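Long-range contacts in EXOU (Pseudomonas aeruginosa, PDB 4AKX), which is a cytotoxin of the type III secretion system with a patatin-like phospholipase domain, and forms a complex with its chaperone SpcU: residues F491-V496 with R515-R520; Q548-M553 with A565-A570. All blocks are in the same frame, centred on the assembly; numbering follows the deposited sequence.

Two ways of pairing helices occur side by side in the middle helical domain of this toxin, and both contacts belong to that domain. Contact 1 comes first along the chain and joins helix 474-502 to helix 512-524, nearly antiparallel; contact 2 follows it in series and sets helix 544-552 against helix 561-591 at a steep angle. Their centres lie 15 Å apart, and their nearest atoms, about 5 Å from each other, do not touch. Helix 474-502 links them, since it packs against helix 544-552 as well. Each contact thus joins helices that follow one another in sequence within this helical part of the toxin.

Contact 1 of 2, residues F491-V496 with R515-R520; sequences FTELTV and RSALQR
Leu494 and Ala517 mark the closest backbone approach of two nearly antiparallel helical segments, their CA atoms 5.2 Å apart. The short axes come within 8.7 Å at an angle of 165°, a close spacing consistent with the small Ala517 side chain at the point of nearest approach. Its CB reaches the opposing backbone itself, 3.7 Å from Leu494 CA, and also lies against Leu494 CB. Leu494 turns CG away from its backbone N, which lays CD1 alongside the second helix, 4.2 Å from Leu518 CG. Helices 474-502 and 512-524 thereby form an antiparallel helical hairpin in the middle helical domain of ExoU. Leu494 also meets Leu538 and His546, while Leu518 rests on Leu510 and Ser560.

A polar pair borders the apolar strip. Glu493, extended beyond CG, crosses the Arg520 side chain at about a right angle and passes over Ala517, its CG 4.1 Å from Ala517 CB. The resulting salt bridge is loose: Arg520 NE gives a weak hydrogen bond to Glu493 OE2 at 3.4 Å, bent to 142° at the hydrogen. That oxygen lies at the guanidinium edge, in its plane, although the carboxylate itself is turned 49° from that plane.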
ATOM      1  N   PHE B 491      -2.628  41.756 -35.419  1.00 58.96           N
ATOM      2  CA  PHE B 491      -3.704  40.808 -35.495  1.00 56.19           C
ATOM      3  C   PHE B 491      -4.756  41.222 -36.497  1.00 61.56           C
ATOM      4  O   PHE B 491      -5.371  40.365 -37.141  1.00 65.46           O
ATOM      5  CB  PHE B 491      -4.343  40.692 -34.159  1.00 57.68           C
ATOM      6  CG  PHE B 491      -3.637  39.772 -33.230  1.00 56.85           C
ATOM      7  CD1 PHE B 491      -3.192  38.532 -33.660  1.00 61.02           C
ATOM      8  CD2 PHE B 491      -3.516  40.093 -31.901  1.00 52.30           C
ATOM      9  CE1 PHE B 491      -2.616  37.643 -32.768  1.00 59.56           C
ATOM     10  CE2 PHE B 491      -2.958  39.207 -31.006  1.00 53.87           C
ATOM     11  CZ  PHE B 491      -2.485  37.995 -31.436  1.00 54.42           C
ATOM     12  N   THR B 492      -4.994  42.521 -36.629  1.00 58.17           N
ATOM     13  CA  THR B 492      -5.858  42.983 -37.718  1.00 61.57           C
ATOM     14  C   THR B 492      -5.167  42.768 -39.060  1.00 62.48           C
ATOM     15  O   THR B 492      -5.799  42.358 -40.061  1.00 60.22           O
ATOM     16  CB  THR B 492      -6.183  44.475 -37.560  1.00 63.79           C
ATOM     17  OG1 THR B 492      -6.937  44.661 -36.359  1.00 66.70           O
ATOM     18  CG2 THR B 492      -6.964  45.002 -38.758  1.00 62.20           C
ATOM     19  N   GLU B 493      -3.867  43.080 -39.075  1.00 62.27           N
ATOM     20  CA  GLU B 493      -3.074  43.090 -40.307  1.00 65.67           C
ATOM     21  C   GLU B 493      -3.077  41.661 -40.879  1.00 67.07           C
ATOM     22  O   GLU B 493      -3.299  41.443 -42.075  1.00 65.20           O
ATOM     23  CB  GLU B 493      -1.664  43.612 -40.001  1.00 63.09           C
ATOM     24  CG  GLU B 493      -0.677  43.563 -41.155  1.00 71.40           C
ATOM     25  CD  GLU B 493       0.756  43.971 -40.746  1.00 83.74           C
ATOM     26  OE1 GLU B 493       0.936  44.553 -39.639  1.00 95.40           O
ATOM     27  OE2 GLU B 493       1.713  43.699 -41.526  1.00 83.26           O
ATOM     28  N   LEU B 494      -2.955  40.694 -39.968  1.00 64.01           N
ATOM     29  CA  LEU B 494      -3.041  39.289 -40.295  1.00 58.31           C
ATOM     30  C   LEU B 494      -4.407  38.875 -40.775  1.00 59.30           C
ATOM     31  O   LEU B 494      -4.520  37.938 -41.527  1.00 61.95           O
ATOM     32  CB  LEU B 494      -2.672  38.454 -39.084  1.00 51.85           C
ATOM     33  CG  LEU B 494      -2.748  36.939 -39.231  1.00 50.96           C
ATOM     34  CD1 LEU B 494      -1.735  36.457 -40.246  1.00 50.07           C
ATOM     35  CD2 LEU B 494      -2.498  36.281 -37.872  1.00 50.01           C
ATOM     36  N   THR B 495      -5.449  39.529 -40.284  1.00 61.80           N
ATOM     37  CA  THR B 495      -6.824  39.158 -40.650  1.00 60.89           C
ATOM     38  C   THR B 495      -7.171  39.647 -42.050  1.00 65.46           C
ATOM     39  O   THR B 495      -7.858  38.942 -42.813  1.00 70.53           O
ATOM     40  CB  THR B 495      -7.833  39.688 -39.629  1.00 56.86           C
ATOM     41  OG1 THR B 495      -7.455  39.207 -38.338  1.00 55.96           O
ATOM     42  CG2 THR B 495      -9.201  39.201 -39.939  1.00 55.66           C
ATOM     43  N   VAL B 496      -6.667  40.835 -42.390  1.00 61.25           N
ATOM     44  CA  VAL B 496      -6.783  41.370 -43.748  1.00 59.28           C
ATOM     45  C   VAL B 496      -6.150  40.431 -44.744  1.00 58.14           C
ATOM     46  O   VAL B 496      -6.619  40.300 -45.851  1.00 62.26           O
ATOM     47  CB  VAL B 496      -6.046  42.703 -43.866  1.00 58.44           C
ATOM     48  CG1 VAL B 496      -6.022  43.187 -45.296  1.00 59.48           C
ATOM     49  CG2 VAL B 496      -6.667  43.711 -42.945  1.00 58.03           C
ATOM     50  N   ARG B 515       2.798  36.117 -43.993  1.00 62.84           N
ATOM     51  CA  ARG B 515       4.130  35.948 -43.482  1.00 63.57           C
ATOM     52  C   ARG B 515       4.590  37.208 -42.774  1.00 63.30           C
ATOM     53  O   ARG B 515       5.186  37.141 -41.693  1.00 62.01           O
ATOM     54  CB  ARG B 515       5.095  35.545 -44.581  1.00 69.93           C
ATOM     55  CG  ARG B 515       5.247  34.036 -44.691  1.00 81.25           C
ATOM     56  CD  ARG B 515       5.961  33.666 -45.973  1.00 98.01           C
ATOM     57  NE  ARG B 515       5.397  32.485 -46.615  1.00104.11           N
ATOM     58  CZ  ARG B 515       5.480  32.244 -47.924  1.00120.66           C
ATOM     59  NH1 ARG B 515       6.089  33.120 -48.725  1.00116.29           N
ATOM     60  NH2 ARG B 515       4.939  31.135 -48.437  1.00125.57           N
ATOM     61  N   SER B 516       4.257  38.356 -43.354  1.00 63.22           N
ATOM     62  CA  SER B 516       4.723  39.629 -42.859  1.00 61.81           C
ATOM     63  C   SER B 516       4.125  39.923 -41.519  1.00 64.52           C
ATOM     64  O   SER B 516       4.797  40.468 -40.626  1.00 70.82           O
ATOM     65  CB  SER B 516       4.330  40.703 -43.813  1.00 62.35           C
ATOM     66  OG  SER B 516       4.842  40.375 -45.077  1.00 73.87           O
ATOM     67  N   ALA B 517       2.851  39.578 -41.367  1.00 60.59           N
ATOM     68  CA  ALA B 517       2.168  39.836 -40.113  1.00 54.93           C
ATOM     69  C   ALA B 517       2.627  38.826 -39.101  1.00 54.21           C
ATOM     70  O   ALA B 517       2.793  39.160 -37.948  1.00 53.35           O
ATOM     71  CB  ALA B 517       0.662  39.769 -40.288  1.00 53.30           C
ATOM     72  N   LEU B 518       2.812  37.574 -39.517  1.00 53.10           N
ATOM     73  CA  LEU B 518       3.355  36.590 -38.594  1.00 51.45           C
ATOM     74  C   LEU B 518       4.764  36.987 -38.149  1.00 53.91           C
ATOM     75  O   LEU B 518       5.148  36.768 -36.986  1.00 51.30           O
ATOM     76  CB  LEU B 518       3.319  35.195 -39.187  1.00 48.67           C
ATOM     77  CG  LEU B 518       1.928  34.613 -39.257  1.00 46.70           C
ATOM     78  CD1 LEU B 518       1.817  33.488 -40.251  1.00 44.15           C
ATOM     79  CD2 LEU B 518       1.541  34.149 -37.861  1.00 45.90           C
ATOM     80  N   GLN B 519       5.490  37.663 -39.039  1.00 55.84           N
ATOM     81  CA  GLN B 519       6.780  38.260 -38.670  1.00 59.36           C
ATOM     82  C   GLN B 519       6.668  39.369 -37.641  1.00 59.69           C
ATOM     83  O   GLN B 519       7.572  39.575 -36.845  1.00 58.58           O
ATOM     84  CB  GLN B 519       7.520  38.745 -39.896  1.00 58.47           C
ATOM     85  CG  GLN B 519       7.973  37.562 -40.709  1.00 68.99           C
ATOM     86  CD  GLN B 519       8.636  37.932 -41.997  1.00 71.26           C
ATOM     87  OE1 GLN B 519       8.675  39.089 -42.377  1.00 77.69           O
ATOM     88  NE2 GLN B 519       9.182  36.940 -42.673  1.00 81.80           N
ATOM     89  N   ARG B 520       5.557  40.090 -37.669  1.00 59.45           N
ATOM     90  CA  ARG B 520       5.417  41.223 -36.803  1.00 59.96           C
ATOM     91  C   ARG B 520       5.058  40.737 -35.434  1.00 61.91           C
ATOM     92  O   ARG B 520       5.478  41.312 -34.423  1.00 65.65           O
ATOM     93  CB  ARG B 520       4.368  42.186 -37.335  1.00 60.21           C
ATOM     94  CG  ARG B 520       4.958  43.248 -38.222  1.00 66.19           C
ATOM     95  CD  ARG B 520       3.931  44.287 -38.617  1.00 69.93           C
ATOM     96  NE  ARG B 520       4.351  44.969 -39.838  1.00 72.24           N
ATOM     97  CZ  ARG B 520       5.361  45.827 -39.896  1.00 72.03           C
ATOM     98  NH1 ARG B 520       6.059  46.116 -38.804  1.00 64.39           N
ATOM     99  NH2 ARG B 520       5.679  46.391 -41.051  1.00 84.42           N
TER

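Contact 2 of 2, residues Q548-M553 with A565-A570; sequences QLLDAM and AALAEA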
ATOM      1  N   GLN B 548      -9.464  29.946 -39.143  1.00 65.78           N
ATOM      2  CA  GLN B 548      -9.459  29.451 -40.503  1.00 67.19           C
ATOM      3  C   GLN B 548      -8.043  29.021 -40.771  1.00 63.64           C
ATOM      4  O   GLN B 548      -7.808  27.978 -41.364  1.00 66.37           O
ATOM      5  CB  GLN B 548      -9.934  30.515 -41.510  1.00 68.99           C
ATOM      6  CG  GLN B 548     -10.070  29.994 -42.936  1.00 77.17           C
ATOM      7  CD  GLN B 548     -10.670  31.008 -43.935  1.00 93.13           C
ATOM      8  OE1 GLN B 548     -10.402  30.932 -45.142  1.00 95.28           O
ATOM      9  NE2 GLN B 548     -11.507  31.934 -43.441  1.00 92.71           N
ATOM     10  N   LEU B 549      -7.100  29.802 -40.259  1.00 60.87           N
ATOM     11  CA  LEU B 549      -5.698  29.602 -40.547  1.00 59.00           C
ATOM     12  C   LEU B 549      -5.106  28.468 -39.723  1.00 58.04           C
ATOM     13  O   LEU B 549      -4.296  27.717 -40.224  1.00 58.41           O
ATOM     14  CB  LEU B 549      -4.932  30.868 -40.256  1.00 58.72           C
ATOM     15  CG  LEU B 549      -3.431  30.650 -40.107  1.00 58.46           C
ATOM     16  CD1 LEU B 549      -2.803  30.675 -41.496  1.00 64.15           C
ATOM     17  CD2 LEU B 549      -2.802  31.702 -39.211  1.00 52.55           C
ATOM     18  N   LEU B 550      -5.475  28.378 -38.446  1.00 58.60           N
ATOM     19  CA  LEU B 550      -4.985  27.291 -37.603  1.00 57.25           C
ATOM     20  C   LEU B 550      -5.484  25.956 -38.133  1.00 64.77           C
ATOM     21  O   LEU B 550      -4.743  24.983 -38.135  1.00 73.91           O
ATOM     22  CB  LEU B 550      -5.421  27.462 -36.159  1.00 51.05           C
ATOM     23  CG  LEU B 550      -5.200  28.755 -35.401  1.00 48.16           C
ATOM     24  CD1 LEU B 550      -5.801  28.582 -34.022  1.00 54.11           C
ATOM     25  CD2 LEU B 550      -3.735  29.049 -35.202  1.00 45.97           C
ATOM     26  N   ASP B 551      -6.735  25.903 -38.588  1.00 63.15           N
ATOM     27  CA  ASP B 551      -7.265  24.667 -39.120  1.00 69.97           C
ATOM     28  C   ASP B 551      -6.462  24.219 -40.312  1.00 69.15           C
ATOM     29  O   ASP B 551      -6.377  23.025 -40.594  1.00 77.11           O
ATOM     30  CB  ASP B 551      -8.734  24.806 -39.526  1.00 83.59           C
ATOM     31  CG  ASP B 551      -9.662  25.036 -38.336  1.00 99.71           C
ATOM     32  OD1 ASP B 551      -9.345  24.573 -37.211  1.00111.50           O
ATOM     33  OD2 ASP B 551     -10.713  25.691 -38.532  1.00105.54           O
ATOM     34  N   ALA B 552      -5.889  25.179 -41.029  1.00 65.49           N
ATOM     35  CA  ALA B 552      -5.199  24.901 -42.292  1.00 63.51           C
ATOM     36  C   ALA B 552      -3.749  24.455 -42.068  1.00 65.51           C
ATOM     37  O   ALA B 552      -3.279  23.483 -42.663  1.00 74.57           O
ATOM     38  CB  ALA B 552      -5.245  26.116 -43.181  1.00 58.32           C
HETATM   39  N   MSE B 553      -3.051  25.136 -41.175  1.00 58.86           N
HETATM   40  CA  MSE B 553      -1.723  24.740 -40.830  1.00 58.90           C
HETATM   41  C   MSE B 553      -1.705  23.593 -39.819  1.00 63.85           C
HETATM   42  O   MSE B 553      -0.647  23.240 -39.297  1.00 64.48           O
HETATM   43  CB  MSE B 553      -1.064  26.003 -40.316  1.00 57.08           C
HETATM   44  CG  MSE B 553      -1.025  27.048 -41.436  1.00 68.65           C
HETATM   45 SE   MSE B 553       0.167  26.544 -42.970  1.00 89.76          SE
HETATM   46  CE  MSE B 553      -1.171  26.079 -44.359  1.00 81.30           C
ATOM     47  N   ALA B 565       3.605  28.069 -31.768  1.00 44.02           N
ATOM     48  CA  ALA B 565       2.910  28.012 -30.479  1.00 45.65           C
ATOM     49  C   ALA B 565       1.383  27.811 -30.617  1.00 49.49           C
ATOM     50  O   ALA B 565       0.816  26.865 -30.065  1.00 52.71           O
ATOM     51  CB  ALA B 565       3.195  29.263 -29.677  1.00 40.20           C
ATOM     52  N   ALA B 566       0.739  28.719 -31.355  1.00 45.57           N
ATOM     53  CA  ALA B 566      -0.683  28.725 -31.538  1.00 40.87           C
ATOM     54  C   ALA B 566      -1.207  27.337 -32.001  1.00 45.18           C
ATOM     55  O   ALA B 566      -2.233  26.831 -31.531  1.00 47.34           O
ATOM     56  CB  ALA B 566      -1.024  29.784 -32.557  1.00 37.63           C
ATOM     57  N   LEU B 567      -0.491  26.729 -32.923  1.00 43.60           N
ATOM     58  CA  LEU B 567      -0.887  25.480 -33.421  1.00 43.18           C
ATOM     59  C   LEU B 567      -0.792  24.456 -32.274  1.00 45.33           C
ATOM     60  O   LEU B 567      -1.688  23.653 -32.104  1.00 47.27           O
ATOM     61  CB  LEU B 567      -0.011  25.094 -34.614  1.00 42.90           C
ATOM     62  CG  LEU B 567      -0.246  25.777 -35.955  1.00 43.97           C
ATOM     63  CD1 LEU B 567       0.768  25.364 -37.001  1.00 46.91           C
ATOM     64  CD2 LEU B 567      -1.644  25.498 -36.484  1.00 47.20           C
ATOM     65  N   ALA B 568       0.274  24.489 -31.486  1.00 43.64           N
ATOM     66  CA  ALA B 568       0.418  23.492 -30.429  1.00 47.19           C
ATOM     67  C   ALA B 568      -0.707  23.691 -29.428  1.00 50.69           C
ATOM     68  O   ALA B 568      -1.371  22.739 -28.991  1.00 56.38           O
ATOM     69  CB  ALA B 568       1.767  23.602 -29.735  1.00 41.46           C
ATOM     70  N   GLU B 569      -0.940  24.940 -29.092  1.00 50.71           N
ATOM     71  CA  GLU B 569      -2.014  25.288 -28.190  1.00 52.11           C
ATOM     72  C   GLU B 569      -3.349  24.748 -28.700  1.00 51.85           C
ATOM     73  O   GLU B 569      -4.147  24.197 -27.946  1.00 49.68           O
ATOM     74  CB  GLU B 569      -2.083  26.796 -28.076  1.00 56.90           C
ATOM     75  CG  GLU B 569      -3.328  27.319 -27.402  1.00 62.15           C
ATOM     76  CD  GLU B 569      -3.458  26.847 -25.959  1.00 72.28           C
ATOM     77  OE1 GLU B 569      -2.472  26.256 -25.397  1.00 70.16           O
ATOM     78  OE2 GLU B 569      -4.565  27.059 -25.389  1.00 68.90           O
ATOM     79  N   ALA B 570      -3.589  24.906 -29.988  1.00 50.97           N
ATOM     80  CA  ALA B 570      -4.814  24.370 -30.565  1.00 51.90           C
ATOM     81  C   ALA B 570      -4.991  22.884 -30.303  1.00 54.63           C
ATOM     82  O   ALA B 570      -6.059  22.477 -29.907  1.00 56.77           O
ATOM     83  CB  ALA B 570      -4.900  24.665 -32.051  1.00 47.81           C
TER
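Nearly perpendicular to one another, the helices bearing Leu550 and Leu567 meet through a wholly apolar side-chain contact, most of which these two leucines carry. The axes of the short helical segments 548-552 and 565-570 make an angle of 81° and approach to 10.1 Å, with Leu550 and Leu567 nearest in the backbone at 6.1 Å between CA atoms. No hydrogen bond spans the two segments.

Among the side chains, Leu550 faces the second helix and divides its methyls between two alanines one turn apart. Its CD2 lies 3.9 Å from Ala566 CB, whereas CD1 makes a longer contact, 4.5 Å, with Ala570 CB. Leu550 CG stands anti to the carbonyl carbon (chi1 -51°), a torsion that directs the fork at this pair. Both partners are alanines, so the leucine branches lie close to the helix they face.

Leu567 makes the return approach, inserting its forked end between Leu550 and Met553. CD1 meets Met553 CB at 3.8 Å, while CD2 is 4.3 Å from Leu550 CB. Met553, present as selenomethionine, touches chiefly through the root of its side chain; bends at chi2 and chi3 take the selenium-bearing end away from Leu567.

In van der Waals approaches to the backbone, Leu567 also sets its CD1 against the carbonyl of Met553 and its CD2 against that of Leu550.

Around this crossing, Leu510 touches Met553 and Leu549, Leu538 touches Ala566, and Leu549 reaches Ile498 of helix 474-502, so helix 544-552 packs against both that long helix and helix 561-591.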